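Local coordinates for protein dihydroorotase (Saccharomyces cerevisiae S288C, PDB 6L0A) that catalyses the reversible, zinc-dependent cyclisation of N-carbamoyl-L-aspartate to dihydroorotate, the third step of de novo pyrimidine biosynthesis, at residues C[185-190]-C[239-244]; C[28-33]-C[68-73]; C[285-290]-C[298-303]. One frame throughout, in Å; residues are numbered along the deposited sequence.

Interaction 1: C[185-190]-C[239-244]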
loop_
_atom_site.group_PDB
_atom_site.type_symbol
_atom_site.label_atom_id
_atom_site.label_comp_id
_atom_site.label_asym_id
_atom_site.label_seq_id
_atom_site.Cartn_x
_atom_site.Cartn_y
_atom_site.Cartn_z
ATOM N N SER C 185 14.398 12.072 2.507
ATOM C CA SER C 185 14.347 13.506 2.246
ATOM C C SER C 185 14.112 14.286 3.528
ATOM O O SER C 185 14.754 15.317 3.760
ATOM C CB SER C 185 13.256 13.826 1.221
ATOM O OG SER C 185 13.639 13.381 -0.063
ATOM N N ALA C 186 13.188 13.813 4.373
ATOM C CA ALA C 186 12.916 14.517 5.620
ATOM C C ALA C 186 14.112 14.462 6.557
ATOM O O ALA C 186 14.433 15.465 7.209
ATOM C CB ALA C 186 11.681 13.936 6.307
ATOM N N ILE C 187 14.777 13.303 6.649
ATOM C CA ILE C 187 15.954 13.182 7.514
ATOM C C ILE C 187 17.020 14.193 7.102
ATOM O O ILE C 187 17.599 14.893 7.946
ATOM C CB ILE C 187 16.506 11.745 7.487
ATOM C CG1 ILE C 187 15.518 10.754 8.113
ATOM C CG2 ILE C 187 17.840 11.666 8.228
ATOM C CD1 ILE C 187 14.937 11.214 9.452
ATOM N N LYS C 188 17.293 14.287 5.796
ATOM C CA LYS C 188 18.278 15.252 5.309
ATOM C C LYS C 188 17.893 16.677 5.679
ATOM O O LYS C 188 18.755 17.492 6.027
ATOM C CB LYS C 188 18.421 15.150 3.794
ATOM C CG LYS C 188 19.182 13.963 3.291
ATOM C CD LYS C 188 19.513 14.214 1.830
ATOM C CE LYS C 188 19.907 12.959 1.128
ATOM N NZ LYS C 188 20.185 13.255 -0.304
ATOM N N THR C 189 16.608 17.008 5.588
ATOM C CA THR C 189 16.186 18.369 5.897
ATOM C C THR C 189 16.339 18.675 7.386
ATOM O O THR C 189 16.832 19.754 7.749
ATOM C CB THR C 189 14.749 18.589 5.430
ATOM O OG1 THR C 189 14.733 18.625 3.999
ATOM C CG2 THR C 189 14.184 19.917 5.968
ATOM N N ILE C 190 15.947 17.736 8.260
ATOM C CA ILE C 190 16.151 17.931 9.697
ATOM C C ILE C 190 17.639 18.051 10.005
ATOM O O ILE C 190 18.055 18.859 10.843
ATOM C CB ILE C 190 15.504 16.788 10.501
ATOM C CG1 ILE C 190 13.998 16.732 10.232
ATOM C CG2 ILE C 190 15.782 16.943 12.007
ATOM C CD1 ILE C 190 13.265 17.981 10.674
ATOM N N LYS C 239 13.806 3.568 4.919
ATOM C CA LYS C 239 13.983 2.896 6.199
ATOM C C LYS C 239 15.449 2.908 6.628
ATOM O O LYS C 239 15.748 3.064 7.821
ATOM C CB LYS C 239 13.452 1.466 6.140
ATOM C CG LYS C 239 13.654 0.720 7.448
ATOM C CD LYS C 239 13.004 -0.654 7.432
ATOM C CE LYS C 239 13.998 -1.715 7.002
ATOM N NZ LYS C 239 13.497 -3.067 7.360
ATOM N N LYS C 240 16.375 2.758 5.666
ATOM C CA LYS C 240 17.804 2.832 5.978
ATOM C C LYS C 240 18.158 4.171 6.605
ATOM O O LYS C 240 18.897 4.222 7.597
ATOM C CB LYS C 240 18.647 2.596 4.715
ATOM C CG LYS C 240 20.036 3.306 4.694
ATOM C CD LYS C 240 21.091 2.480 3.935
ATOM C CE LYS C 240 22.220 3.318 3.288
ATOM N NZ LYS C 240 22.542 4.625 3.954
ATOM N N ALA C 241 17.656 5.271 6.025
ATOM C CA ALA C 241 17.938 6.595 6.564
ATOM C C ALA C 241 17.333 6.764 7.951
ATOM O O ALA C 241 17.955 7.373 8.829
ATOM C CB ALA C 241 17.417 7.681 5.619
ATOM N N LEU C 242 16.115 6.241 8.170
ATOM C CA LEU C 242 15.471 6.398 9.473
ATOM C C LEU C 242 16.227 5.654 10.564
ATOM O O LEU C 242 16.389 6.169 11.672
ATOM C CB LEU C 242 14.026 5.897 9.431
ATOM C CG LEU C 242 13.104 6.517 8.383
ATOM C CD1 LEU C 242 11.746 5.841 8.414
ATOM C CD2 LEU C 242 12.930 8.007 8.626
ATOM N N VAL C 243 16.638 4.413 10.290
ATOM C CA VAL C 243 17.342 3.642 11.309
ATOM C C VAL C 243 18.673 4.305 11.643
ATOM O O VAL C 243 19.048 4.405 12.818
ATOM C CB VAL C 243 17.510 2.178 10.855
ATOM C CG1 VAL C 243 18.509 1.458 11.738
ATOM C CG2 VAL C 243 16.156 1.451 10.909
ATOM N N LYS C 244 19.378 4.827 10.627
ATOM C CA LYS C 244 20.651 5.500 10.882
ATOM C C LYS C 244 20.450 6.771 11.699
ATOM O O LYS C 244 21.266 7.093 12.573
ATOM C CB LYS C 244 21.373 5.820 9.568
ATOM C CG LYS C 244 22.246 4.675 9.040
ATOM C CD LYS C 244 23.326 5.173 8.069
ATOM C CE LYS C 244 24.728 5.032 8.663
ATOM N NZ LYS C 244 25.211 3.616 8.697
#

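Interaction 2: C[28-33]-C[68-73]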
loop_
_atom_site.group_PDB
_atom_site.type_symbol
_atom_site.label_atom_id
_atom_site.label_comp_id
_atom_site.label_asym_id
_atom_site.label_seq_id
_atom_site.Cartn_x
_atom_site.Cartn_y
_atom_site.Cartn_z
ATOM N N PRO C 28 -3.011 2.223 30.651
ATOM C CA PRO C 28 -2.047 1.481 31.484
ATOM C C PRO C 28 -0.900 0.875 30.696
ATOM O O PRO C 28 0.166 0.631 31.277
ATOM C CB PRO C 28 -2.911 0.394 32.146
ATOM C CG PRO C 28 -4.309 0.912 32.090
ATOM C CD PRO C 28 -4.373 1.673 30.775
ATOM N N LYS C 29 -1.078 0.617 29.393
ATOM C CA LYS C 29 -0.013 0.013 28.601
ATOM C C LYS C 29 1.147 0.962 28.332
ATOM O O LYS C 29 2.209 0.502 27.898
ATOM C CB LYS C 29 -0.570 -0.501 27.266
ATOM C CG LYS C 29 -1.822 -1.357 27.411
ATOM C CD LYS C 29 -1.468 -2.677 28.091
ATOM C CE LYS C 29 -2.630 -3.658 28.031
ATOM N NZ LYS C 29 -3.766 -3.179 28.860
ATOM N N ILE C 30 0.973 2.271 28.548
ATOM C CA ILE C 30 2.111 3.176 28.452
ATOM C C ILE C 30 3.207 2.721 29.406
ATOM O O ILE C 30 4.345 2.460 28.999
ATOM C CB ILE C 30 1.673 4.627 28.726
ATOM C CG1 ILE C 30 0.604 5.061 27.705
ATOM C CG2 ILE C 30 2.876 5.555 28.692
ATOM C CD1 ILE C 30 -0.134 6.365 28.050
ATOM N N ARG C 31 2.856 2.553 30.684
ATOM C CA ARG C 31 3.826 2.054 31.657
ATOM C C ARG C 31 4.292 0.642 31.316
ATOM O O ARG C 31 5.491 0.350 31.385
ATOM C CB ARG C 31 3.233 2.092 33.067
ATOM C CG ARG C 31 4.313 1.957 34.156
ATOM C CD ARG C 31 3.743 2.151 35.544
ATOM N NE ARG C 31 4.532 1.442 36.549
ATOM C CZ ARG C 31 5.506 1.988 37.274
ATOM N NH1 ARG C 31 5.828 3.267 37.132
ATOM N NH2 ARG C 31 6.151 1.249 38.162
ATOM N N ASP C 32 3.366 -0.241 30.925
ATOM C CA ASP C 32 3.733 -1.633 30.669
ATOM C C ASP C 32 4.760 -1.745 29.554
ATOM O O ASP C 32 5.650 -2.605 29.602
ATOM C CB ASP C 32 2.489 -2.457 30.337
ATOM C CG ASP C 32 1.532 -2.566 31.507
ATOM O OD1 ASP C 32 1.895 -2.144 32.624
ATOM O OD2 ASP C 32 0.411 -3.069 31.308
ATOM N N GLY C 33 4.656 -0.885 28.535
ATOM C CA GLY C 33 5.627 -0.825 27.467
ATOM C C GLY C 33 6.928 -0.128 27.787
ATOM O O GLY C 33 7.806 -0.051 26.925
ATOM N N THR C 68 2.119 7.597 35.475
ATOM C CA THR C 68 2.512 8.086 34.158
ATOM C C THR C 68 2.440 9.608 34.119
ATOM O O THR C 68 1.490 10.209 34.625
ATOM C CB THR C 68 1.605 7.478 33.091
ATOM O OG1 THR C 68 1.761 6.056 33.126
ATOM C CG2 THR C 68 1.962 7.985 31.709
ATOM N N THR C 69 3.460 10.225 33.540
ATOM C CA THR C 69 3.521 11.677 33.403
ATOM C C THR C 69 2.927 12.064 32.057
ATOM O O THR C 69 3.426 11.631 31.018
ATOM C CB THR C 69 4.964 12.151 33.514
ATOM O OG1 THR C 69 5.442 11.854 34.840
ATOM C CG2 THR C 69 5.071 13.650 33.225
ATOM N N PHE C 70 1.872 12.877 32.078
ATOM C CA PHE C 70 1.092 13.195 30.884
ATOM C C PHE C 70 1.357 14.636 30.468
ATOM O O PHE C 70 1.110 15.559 31.247
ATOM C CB PHE C 70 -0.398 12.996 31.143
ATOM C CG PHE C 70 -0.797 11.563 31.264
ATOM C CD1 PHE C 70 -0.771 10.735 30.154
ATOM C CD2 PHE C 70 -1.173 11.031 32.490
ATOM C CE1 PHE C 70 -1.124 9.403 30.249
ATOM C CE2 PHE C 70 -1.524 9.685 32.602
ATOM C CZ PHE C 70 -1.504 8.870 31.481
ATOM N N LEU C 71 1.854 14.820 29.247
ATOM C CA LEU C 71 1.989 16.132 28.624
ATOM C C LEU C 71 0.917 16.242 27.547
ATOM O O LEU C 71 0.771 15.329 26.733
ATOM C CB LEU C 71 3.374 16.311 28.019
ATOM C CG LEU C 71 4.575 16.021 28.925
ATOM C CD1 LEU C 71 5.880 16.142 28.128
ATOM C CD2 LEU C 71 4.572 16.942 30.153
ATOM N N MET C 72 0.177 17.343 27.546
ATOM C CA MET C 72 -1.069 17.442 26.796
ATOM C C MET C 72 -0.927 18.417 25.633
ATOM O O MET C 72 -0.018 19.250 25.608
ATOM C CB MET C 72 -2.212 17.884 27.709
ATOM C CG MET C 72 -2.358 17.041 28.986
ATOM S SD MET C 72 -2.705 15.284 28.686
ATOM C CE MET C 72 -4.321 15.358 27.910
ATOM N N SER C 73 -1.852 18.321 24.675
ATOM C CA SER C 73 -1.810 19.187 23.506
ATOM C C SER C 73 -3.211 19.632 23.100
ATOM O O SER C 73 -4.224 19.005 23.425
ATOM C CB SER C 73 -1.160 18.488 22.298
ATOM O OG SER C 73 -1.901 17.319 21.964
HETATM O O HOH W 1 0.529 3.758 32.055
#

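Interaction 3: C[285-290]-C[298-303]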
loop_
_atom_site.group_PDB
_atom_site.type_symbol
_atom_site.label_atom_id
_atom_site.label_comp_id
_atom_site.label_asym_id
_atom_site.label_seq_id
_atom_site.Cartn_x
_atom_site.Cartn_y
_atom_site.Cartn_z
ATOM N N PRO C 285 10.787 -2.220 24.280
ATOM C CA PRO C 285 11.357 -3.442 23.670
ATOM C C PRO C 285 11.465 -3.412 22.145
ATOM O O PRO C 285 12.457 -3.930 21.614
ATOM C CB PRO C 285 10.404 -4.541 24.151
ATOM C CG PRO C 285 9.888 -4.038 25.461
ATOM C CD PRO C 285 9.759 -2.547 25.289
ATOM N N TYR C 286 10.495 -2.824 21.422
ATOM C CA TYR C 286 10.634 -2.698 19.968
ATOM C C TYR C 286 11.879 -1.901 19.611
ATOM O O TYR C 286 12.661 -2.289 18.733
ATOM C CB TYR C 286 9.413 -2.000 19.343
ATOM C CG TYR C 286 8.092 -2.726 19.374
ATOM C CD1 TYR C 286 7.960 -4.013 18.857
ATOM C CD2 TYR C 286 6.962 -2.105 19.881
ATOM C CE1 TYR C 286 6.743 -4.661 18.877
ATOM C CE2 TYR C 286 5.736 -2.736 19.902
ATOM C CZ TYR C 286 5.634 -4.022 19.398
ATOM O OH TYR C 286 4.422 -4.641 19.428
ATOM N N ILE C 287 12.053 -0.745 20.252
ATOM C CA ILE C 287 13.180 0.117 19.931
ATOM C C ILE C 287 14.495 -0.568 20.293
ATOM O O ILE C 287 15.495 -0.458 19.573
ATOM C CB ILE C 287 13.021 1.466 20.651
ATOM C CG1 ILE C 287 11.716 2.145 20.209
ATOM C CG2 ILE C 287 14.209 2.349 20.366
ATOM C CD1 ILE C 287 11.698 2.495 18.729
ATOM N N ALA C 288 14.511 -1.276 21.422
ATOM C CA ALA C 288 15.712 -1.984 21.843
ATOM C C ALA C 288 16.121 -3.020 20.807
ATOM O O ALA C 288 17.315 -3.232 20.564
ATOM C CB ALA C 288 15.476 -2.640 23.200
ATOM N N GLN C 289 15.141 -3.655 20.163
ATOM C CA GLN C 289 15.452 -4.599 19.095
ATOM C C GLN C 289 16.294 -3.938 18.014
ATOM O O GLN C 289 17.292 -4.506 17.547
ATOM C CB GLN C 289 14.157 -5.162 18.507
ATOM C CG GLN C 289 14.340 -6.455 17.718
ATOM C CD GLN C 289 14.948 -7.550 18.567
ATOM O OE1 GLN C 289 14.504 -7.797 19.693
ATOM N NE2 GLN C 289 15.971 -8.217 18.033
ATOM N N VAL C 290 15.915 -2.726 17.615
ATOM C CA VAL C 290 16.620 -2.022 16.549
ATOM C C VAL C 290 18.022 -1.633 16.993
ATOM O O VAL C 290 19.000 -1.820 16.257
ATOM C CB VAL C 290 15.813 -0.790 16.110
ATOM C CG1 VAL C 290 16.580 -0.000 15.046
ATOM C CG2 VAL C 290 14.446 -1.232 15.620
ATOM N N GLU C 298 24.372 1.688 23.298
ATOM C CA GLU C 298 24.840 2.818 24.092
ATOM C C GLU C 298 24.103 4.108 23.752
ATOM O O GLU C 298 24.116 5.042 24.557
ATOM C CB GLU C 298 26.349 3.010 23.907
ATOM C CG GLU C 298 26.746 3.812 22.669
ATOM C CD GLU C 298 27.039 2.928 21.463
ATOM O OE1 GLU C 298 26.564 1.768 21.436
ATOM O OE2 GLU C 298 27.744 3.394 20.539
ATOM N N ASN C 299 23.467 4.187 22.580
ATOM C CA ASN C 299 22.731 5.383 22.184
ATOM C C ASN C 299 21.244 5.292 22.499
ATOM O O ASN C 299 20.502 6.239 22.206
ATOM C CB ASN C 299 22.941 5.667 20.688
ATOM C CG ASN C 299 24.265 6.371 20.411
ATOM O OD1 ASN C 299 24.976 6.752 21.343
ATOM N ND2 ASN C 299 24.604 6.541 19.129
ATOM N N LEU C 300 20.800 4.194 23.117
ATOM C CA LEU C 300 19.376 3.991 23.344
ATOM C C LEU C 300 18.824 4.996 24.340
ATOM O O LEU C 300 17.754 5.574 24.114
ATOM C CB LEU C 300 19.114 2.569 23.831
ATOM C CG LEU C 300 17.645 2.237 24.078
ATOM C CD1 LEU C 300 16.866 2.318 22.758
ATOM C CD2 LEU C 300 17.467 0.867 24.720
ATOM N N LYS C 301 19.542 5.230 25.444
ATOM C CA LYS C 301 19.019 6.121 26.475
ATOM C C LYS C 301 18.790 7.525 25.930
ATOM O O LYS C 301 17.827 8.198 26.310
ATOM C CB LYS C 301 19.966 6.159 27.677
ATOM C CG LYS C 301 19.532 7.151 28.749
ATOM C CD LYS C 301 19.923 6.687 30.142
ATOM C CE LYS C 301 19.276 7.566 31.207
ATOM N NZ LYS C 301 19.725 8.979 31.048
ATOM N N GLY C 302 19.665 7.987 25.042
ATOM C CA GLY C 302 19.450 9.292 24.443
ATOM C C GLY C 302 18.180 9.334 23.615
ATOM O O GLY C 302 17.392 10.278 23.717
ATOM N N PHE C 303 17.937 8.279 22.832
ATOM C CA PHE C 303 16.823 8.290 21.886
ATOM C C PHE C 303 15.476 8.171 22.593
ATOM O O PHE C 303 14.498 8.791 22.161
ATOM C CB PHE C 303 16.996 7.165 20.863
ATOM C CG PHE C 303 15.862 7.068 19.873
ATOM C CD1 PHE C 303 15.722 8.009 18.868
ATOM C CD2 PHE C 303 14.951 6.039 19.952
ATOM C CE1 PHE C 303 14.662 7.931 17.956
ATOM C CE2 PHE C 303 13.899 5.940 19.042
ATOM C CZ PHE C 303 13.760 6.895 18.047
#

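Interaction 1: C[185-190]-C[239-244]
I187 lies over A241 and L242, and its CG1 branch does most of the touching between two neighbouring helices. The CG1 atom of I187 comes 3.8 Å from the CD2 methyl of L242, and the CD1 atom of I187 is 3.9 Å from that same methyl. One branch of the leucine therefore rests against both carbons, CG1 and CD1, of the isoleucine's longer branch, and the two side chains cross at about a right angle. I187 has its CG1 beside the backbone N (chi1 -66°), which swings the longer branch toward the leucine. The CA-CB bond of L242 does not aim at the other helix; its terminal branch comes back to meet I187. A241 plays a different part. Its CB points at the partner and stops 4.4 Å from I187 CG1, a looser contact, and its small size is consistent with the close approach here, the CA atoms of I187 and A241 being 6.9 Å apart. Both segments belong to helices of the TIM barrel, 184-193 and 236-246, packed round the outside of the strands. I187 also touches F253 of strand 253-255 and L242 touches L209 of strand 205-209, so both residues belong to the layer between helices and barrel wall. S185 turns the other way and bonds through its OG to E158. No hydrogen bond or charge pair joins the two segments; with aliphatic side chains meeting, and the A241 carbonyl oxygen merely brushed by I187 CG1 at 4.2 Å, the contact depends on shape and the exclusion of water.

Interaction 2: C[28-33]-C[68-73]
This is a helix-to-strand contact in the layer between the outer helices and the barrel strands, largely apolar but with one water bridge, in which I30 of helix 20-32 meets T68, just before strand 69-71, and F70 within it. Each branch of the isoleucine has its own partner. With CG1 beside the backbone N (chi1 -60°), I30 CG2 is anti to that N and faces the T68 CG2 methyl at 4.0 Å, while I30 CD1 comes to the edge of the F70 ring, near its plane, 3.9 Å from F70 CE1. T68 CG2 also sits 3.6 Å above one face of that ring, offset toward the rim. Its hydroxyl serves a different purpose: a water lies 2.8 Å from T68 OG1 and accepts from R31 N at 3.0 Å, with a weak bond to P28 O as well. Threonine thus suits a place that needs both a methyl and a polar group. R31 directs its guanidinium to a salt bridge with D323 and a cation-pi contact with W361 of strand 354-362, in the antiparallel sheet. I30 also packs on V15 of strand 11-15, F70 continues onto L61 and Q62 of helix 51-64, and the backbone of T69 and L71 pairs with strand 37-40, the middle strand of this parallel sheet.

Interaction 3: C[285-290]-C[298-303]
A288 and L300 mark the closest backbone approach, with their CA atoms 7.2 Å apart, between helix 283-293 and the first turn of helix 300-312. The second segment enters its helix through a short 3-10 turn at E298 and N299, and F303 N returns a weak bond to N299 O. Seven residues separate the two segments, so the chain turns back quickly and the helices pack as sequence neighbours. I287 is central to the contact. Its CG2 methyl, anti to the backbone N, reaches across to two residues one helical turn apart: I287 CG2 lies 3.6 Å from L300 CD1 and 3.8 Å from F303 CD2. The methyl approaches the F303 ring at its edge, near the ring plane, so this is not a packing against the face. The longer branch of the isoleucine adds a looser touch, I287 CD1 to F303 CE2 at 4.1 Å. L300 divides its two methyls: as CD1 meets I287, L300 CD2 comes 4.3 Å from the CB of A288, whose small side chain suits the point where the backbones are nearest. A beta-branched residue is thus set against a leucine and the edge of an aromatic ring; I287, A288, L300 and F303 meet through carbon atoms alone, without a cross-segment hydrogen bond. Around it, I287 and F303 both lie on F255 of strand 253-255, whose backbone also bonds to that of F303. A288 and L300 rest on L327 of strand 324-328, and A288 touches W357 of strand 354-362, placing these helices between barrel strand 253-255 and the antiparallel sheet.

All three contacts are buried and mainly apolar, with an isoleucine central to each. All four touching residues of interaction 3 are buried, while interactions 1 and 2 each include a partly exposed one, A241 and R31. Interactions 1 and 3 are helix-to-helix contacts without cross-segment hydrogen bonds, and both reach strand 253-255; interaction 2 sets a helix against a strand and alone uses a bridging water. Interactions 1 and 2 lie on opposite sides of the chain's centre. Interaction 3 touches both: V243 packs on V290, and the G33 carbonyl oxygen on P285. Interactions 2 and 3 both border the antiparallel sheet, through W361 and through L327 and W357, whereas interaction 1 packs against barrel strands.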